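Exodeoxyribonuclease 10 (Escherichia coli, PDB 4FZX) degrades single- and double-stranded DNA from the 3' end as a distributive, metal-dependent exonuclease of the DEDDh (DnaQ) family. Local coordinates at residues H51-E55 against A56-D60; D60-I64 against E65-P69. All blocks are in the same frame, centred on the assembly; numbering follows the deposited sequence.

Interaction 1: H51-E55 against A56-D60; sequences HRITE and AMVAD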
loop_
_atom_site.group_PDB
_atom_site.type_symbol
_atom_site.label_atom_id
_atom_site.label_comp_id
_atom_site.label_asym_id
_atom_site.label_seq_id
_atom_site.Cartn_x
_atom_site.Cartn_y
_atom_site.Cartn_z
ATOM N N HIS C 51 -13.581 -39.088 -5.597
ATOM C CA HIS C 51 -15.028 -39.006 -5.828
ATOM C C HIS C 51 -15.731 -40.362 -5.797
ATOM O O HIS C 51 -16.947 -40.425 -5.637
ATOM C CB HIS C 51 -15.360 -38.244 -7.114
ATOM C CG HIS C 51 -14.709 -38.808 -8.331
ATOM N ND1 HIS C 51 -14.698 -40.159 -8.608
ATOM C CD2 HIS C 51 -13.974 -38.217 -9.305
ATOM C CE1 HIS C 51 -14.036 -40.366 -9.732
ATOM N NE2 HIS C 51 -13.619 -39.200 -10.191
ATOM N N ARG C 52 -14.948 -41.433 -5.913
ATOM C CA ARG C 52 -15.442 -42.801 -5.786
ATOM C C ARG C 52 -16.539 -43.079 -6.798
ATOM O O ARG C 52 -17.548 -43.730 -6.495
ATOM C CB ARG C 52 -15.922 -43.084 -4.369
ATOM C CG ARG C 52 -14.788 -43.265 -3.371
ATOM C CD ARG C 52 -15.330 -43.409 -1.973
ATOM N NE ARG C 52 -15.508 -42.119 -1.326
ATOM C CZ ARG C 52 -16.274 -41.921 -0.258
ATOM N NH1 ARG C 52 -16.989 -42.919 0.248
ATOM N NH2 ARG C 52 -16.358 -40.712 0.279
ATOM N N ILE C 53 -16.353 -42.525 -7.986
ATOM C CA ILE C 53 -17.162 -42.874 -9.117
ATOM C C ILE C 53 -16.350 -43.787 -10.001
ATOM O O ILE C 53 -15.252 -43.426 -10.434
ATOM C CB ILE C 53 -17.586 -41.608 -9.911
ATOM C CG1 ILE C 53 -18.393 -40.675 -8.992
ATOM C CG2 ILE C 53 -18.385 -42.008 -11.165
ATOM C CD1 ILE C 53 -18.500 -39.231 -9.462
ATOM N N THR C 54 -16.872 -44.990 -10.222
ATOM C CA THR C 54 -16.156 -46.030 -10.935
ATOM C C THR C 54 -16.520 -45.934 -12.410
ATOM O O THR C 54 -17.453 -45.235 -12.766
ATOM C CB THR C 54 -16.587 -47.415 -10.434
ATOM O OG1 THR C 54 -17.963 -47.617 -10.769
ATOM C CG2 THR C 54 -16.414 -47.530 -8.898
ATOM N N GLU C 55 -15.807 -46.681 -13.257
ATOM C CA GLU C 55 -16.064 -46.663 -14.695
ATOM C C GLU C 55 -17.422 -47.287 -15.000
ATOM O O GLU C 55 -18.139 -46.828 -15.899
ATOM C CB GLU C 55 -14.953 -47.403 -15.455
ATOM C CG GLU C 55 -13.570 -46.734 -15.353
ATOM C CD GLU C 55 -13.339 -45.666 -16.427
ATOM O OE1 GLU C 55 -14.292 -45.362 -17.194
ATOM O OE2 GLU C 55 -12.200 -45.132 -16.501
ATOM N N ALA C 56 -17.791 -48.312 -14.229
ATOM C CA ALA C 56 -19.065 -48.963 -14.426
ATOM C C ALA C 56 -20.232 -48.045 -14.065
ATOM O O ALA C 56 -21.318 -48.163 -14.632
ATOM C CB ALA C 56 -19.142 -50.272 -13.656
HETATM N N MSE C 57 -20.013 -47.128 -13.129
HETATM C CA MSE C 57 -21.086 -46.213 -12.727
HETATM C C MSE C 57 -21.430 -45.232 -13.854
HETATM O O MSE C 57 -22.537 -44.707 -13.905
HETATM C CB MSE C 57 -20.725 -45.455 -11.450
HETATM C CG MSE C 57 -21.053 -46.197 -10.180
HETATM SE SE MSE C 57 -20.146 -45.398 -8.643
HETATM C CE MSE C 57 -21.276 -43.805 -8.424
ATOM N N VAL C 58 -20.502 -45.031 -14.786
ATOM C CA VAL C 58 -20.696 -44.006 -15.818
ATOM C C VAL C 58 -20.651 -44.522 -17.258
ATOM O O VAL C 58 -20.836 -43.747 -18.203
ATOM C CB VAL C 58 -19.736 -42.786 -15.636
ATOM C CG1 VAL C 58 -19.969 -42.120 -14.292
ATOM C CG2 VAL C 58 -18.291 -43.201 -15.770
ATOM N N ALA C 59 -20.535 -45.844 -17.409
ATOM C CA ALA C 59 -20.294 -46.482 -18.714
ATOM C C ALA C 59 -21.372 -46.210 -19.760
ATOM O O ALA C 59 -21.075 -46.132 -20.944
ATOM C CB ALA C 59 -20.086 -47.995 -18.545
ATOM N N ASP C 60 -22.621 -46.100 -19.320
ATOM C CA ASP C 60 -23.767 -45.944 -20.225
ATOM C C ASP C 60 -24.414 -44.549 -20.096
ATOM O O ASP C 60 -25.589 -44.367 -20.402
ATOM C CB ASP C 60 -24.813 -47.008 -19.898
ATOM C CG ASP C 60 -25.275 -46.929 -18.460
ATOM O OD1 ASP C 60 -24.487 -46.444 -17.604
ATOM O OD2 ASP C 60 -26.437 -47.284 -18.181
#
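The chain is extended at Thr54 and helical from Glu55 on; Met57 N comes back over Thr54, and Val58 N bonds Glu55 O at 3.2 Å. Thr54 is the N-cap of the short helix 55-58. Its OG1 stands between its own backbone N and carbonyl carbon (chi1 65°) and there accepts from Met57 N at 3.2 Å, with an N-H...O angle of 142°. The same N-H also makes a weak bond to Thr54 O. Met57, a selenomethionine, crosses the threonine at about a right angle and lays its CG 3.5 Å from Thr54 OG1. Its chain then runs back along the loop, and SE comes within 3.8 Å of Arg52 O. With an alanine here in place of Thr54 the OG1 acceptor is gone, and Met57 N would probably be left with just the weak bond to Thr54 O, the first turn less firmly capped. This loop and helix follow helix 45-51 in the RNase H-like exonuclease fold. Ile53 is buried: its CG2 meets Val58 CG1 at 3.5 Å and passes Met57 CB at 4.2 Å. Both Ile53 and Val58 also rest on Leu36 of strand 28-36. Arg52 leaves helix 45-51 with positive phi. Ile53 N donates to His51 ND1, two residues back, at 3.0 Å, slightly tilted from the ring plane. His51 NE2 bonds Thr9 O, and the residue packs on a phosphate of the bound DNA. Glu55 turns away, and its OE2 accepts from Ile43 N.

Interaction 2: D60-I64 against E65-P69; sequences DKPWI and EDVIP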
loop_
_atom_site.group_PDB
_atom_site.type_symbol
_atom_site.label_atom_id
_atom_site.label_comp_id
_atom_site.label_asym_id
_atom_site.label_seq_id
_atom_site.Cartn_x
_atom_site.Cartn_y
_atom_site.Cartn_z
ATOM N N ASP C 60 -22.621 -46.100 -19.320
ATOM C CA ASP C 60 -23.767 -45.944 -20.225
ATOM C C ASP C 60 -24.414 -44.549 -20.096
ATOM O O ASP C 60 -25.589 -44.367 -20.402
ATOM C CB ASP C 60 -24.813 -47.008 -19.898
ATOM C CG ASP C 60 -25.275 -46.929 -18.460
ATOM O OD1 ASP C 60 -24.487 -46.444 -17.604
ATOM O OD2 ASP C 60 -26.437 -47.284 -18.181
ATOM N N LYS C 61 -23.661 -43.578 -19.608
ATOM C CA LYS C 61 -24.240 -42.281 -19.294
ATOM C C LYS C 61 -24.112 -41.358 -20.486
ATOM O O LYS C 61 -23.396 -41.652 -21.422
ATOM C CB LYS C 61 -23.569 -41.677 -18.052
ATOM C CG LYS C 61 -23.916 -42.401 -16.763
ATOM C CD LYS C 61 -25.412 -42.320 -16.506
ATOM C CE LYS C 61 -25.807 -42.917 -15.176
ATOM N NZ LYS C 61 -25.824 -44.387 -15.261
ATOM N N PRO C 62 -24.826 -40.234 -20.462
ATOM C CA PRO C 62 -24.667 -39.283 -21.565
ATOM C C PRO C 62 -23.284 -38.606 -21.545
ATOM O O PRO C 62 -22.663 -38.497 -20.480
ATOM C CB PRO C 62 -25.779 -38.254 -21.314
ATOM C CG PRO C 62 -26.706 -38.882 -20.307
ATOM C CD PRO C 62 -25.928 -39.886 -19.543
ATOM N N TRP C 63 -22.811 -38.160 -22.715
ATOM C CA TRP C 63 -21.612 -37.314 -22.798
ATOM C C TRP C 63 -21.887 -35.943 -22.203
ATOM O O TRP C 63 -23.046 -35.554 -22.075
ATOM C CB TRP C 63 -21.164 -37.143 -24.250
ATOM C CG TRP C 63 -20.962 -38.437 -25.000
ATOM C CD1 TRP C 63 -21.739 -38.921 -26.022
ATOM C CD2 TRP C 63 -19.862 -39.350 -24.869
ATOM N NE1 TRP C 63 -21.215 -40.097 -26.501
ATOM C CE2 TRP C 63 -20.054 -40.376 -25.831
ATOM C CE3 TRP C 63 -18.736 -39.403 -24.037
ATOM C CZ2 TRP C 63 -19.186 -41.460 -25.959
ATOM C CZ3 TRP C 63 -17.856 -40.479 -24.172
ATOM C CH2 TRP C 63 -18.079 -41.484 -25.147
ATOM N N ILE C 64 -20.833 -35.213 -21.836
ATOM C CA ILE C 64 -21.005 -33.886 -21.241
ATOM C C ILE C 64 -21.807 -32.938 -22.152
ATOM O O ILE C 64 -22.658 -32.185 -21.674
ATOM C CB ILE C 64 -19.646 -33.236 -20.795
ATOM C CG1 ILE C 64 -19.877 -31.921 -20.049
ATOM C CG2 ILE C 64 -18.697 -33.010 -21.973
ATOM C CD1 ILE C 64 -20.775 -32.043 -18.839
ATOM N N GLU C 65 -21.542 -33.011 -23.458
ATOM C CA GLU C 65 -22.238 -32.198 -24.459
ATOM C C GLU C 65 -23.751 -32.396 -24.406
ATOM O O GLU C 65 -24.515 -31.455 -24.610
ATOM C CB GLU C 65 -21.724 -32.539 -25.863
ATOM C CG GLU C 65 -20.330 -32.019 -26.146
ATOM C CD GLU C 65 -19.219 -32.922 -25.589
ATOM O OE1 GLU C 65 -18.049 -32.456 -25.550
ATOM O OE2 GLU C 65 -19.514 -34.082 -25.193
ATOM N N ASP C 66 -24.167 -33.623 -24.109
ATOM C CA ASP C 66 -25.571 -34.012 -24.101
ATOM C C ASP C 66 -26.283 -33.417 -22.893
ATOM O O ASP C 66 -27.502 -33.278 -22.885
ATOM C CB ASP C 66 -25.688 -35.544 -24.038
ATOM C CG ASP C 66 -25.143 -36.240 -25.293
ATOM O OD1 ASP C 66 -25.185 -35.633 -26.389
ATOM O OD2 ASP C 66 -24.715 -37.422 -25.174
ATOM N N VAL C 67 -25.515 -33.094 -21.863
ATOM C CA VAL C 67 -26.060 -32.883 -20.525
ATOM C C VAL C 67 -25.910 -31.409 -20.144
ATOM O O VAL C 67 -26.797 -30.813 -19.520
ATOM C CB VAL C 67 -25.357 -33.854 -19.495
ATOM C CG1 VAL C 67 -24.908 -33.141 -18.262
ATOM C CG2 VAL C 67 -26.261 -35.059 -19.175
ATOM N N ILE C 68 -24.866 -30.784 -20.672
ATOM C CA ILE C 68 -24.553 -29.398 -20.311
ATOM C C ILE C 68 -25.673 -28.377 -20.581
ATOM O O ILE C 68 -25.878 -27.467 -19.773
ATOM C CB ILE C 68 -23.174 -28.926 -20.856
ATOM C CG1 ILE C 68 -22.649 -27.756 -20.025
ATOM C CG2 ILE C 68 -23.247 -28.567 -22.325
ATOM C CD1 ILE C 68 -22.474 -28.085 -18.540
ATOM N N PRO C 69 -26.472 -28.583 -21.651
ATOM C CA PRO C 69 -27.501 -27.562 -21.921
ATOM C C PRO C 69 -28.542 -27.411 -20.814
ATOM O O PRO C 69 -29.093 -26.332 -20.651
ATOM C CB PRO C 69 -28.148 -28.039 -23.229
ATOM C CG PRO C 69 -27.087 -28.929 -23.865
ATOM C CD PRO C 69 -26.447 -29.622 -22.694
#
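Trp63 and Asp66 both carry CG anti to the carbonyl carbon (chi1 -54° and -66°), which sets the two side chains side by side, pointing the same way, with ring and carboxylate planes 57° apart. They meet at the start of helix 64-67, a short helix of the RNase H-like exonuclease fold. Asp66 OD2 accepts from Trp63 N at 3.2 Å, and Asp66 N gives a weak bond back to Trp63 O. Trp63 N reaches OD2 from above the carboxylate plane. The same oxygen lies at the indole edge, 3.4 Å from Trp63 CD1. Glu65 bends at its second torsion, and OE2 comes back to 3.5 Å from Ile64 CG2, also touching Trp63 CB. Pro62 CB packs against Val67 CG2 at 3.9 Å and also touches Asp66 CB. The apolar side of the turn lies over the sheet. Val67 and Ile68 reach Ile19 of strand 16-25, and Ile64 reaches Ile16 of that strand. Ile64 CD1 is 4.3 Å from Ile68 CD1, a loose apolar touch one turn apart. Pro62 ties the preceding loop to Arg38 by a backbone hydrogen bond. Ile64 O is gripped by two donors, Val67 N at 3.0 Å and Ile68 N at 2.8 Å.

Interactions 1 and 2 are consecutive turns of one connection and share Asp60, where 56-60 passes into 60-64. Their centres are about 14 Å apart, and apart from this overlap they do not touch. Both lie on the same side of the chain's centre and rest on the sheet. Only the first comes close to the substrate: its nearest atom is about 3 Å from the bound DNA, against about 13 Å for interaction 2. The side chain of Ile53 is about 9 Å from a bound sodium ion and that of Ile64 about 13 Å. Asp6, Glu8 and Asp139 bind sodium here, probably at the site of the magnesium cofactor.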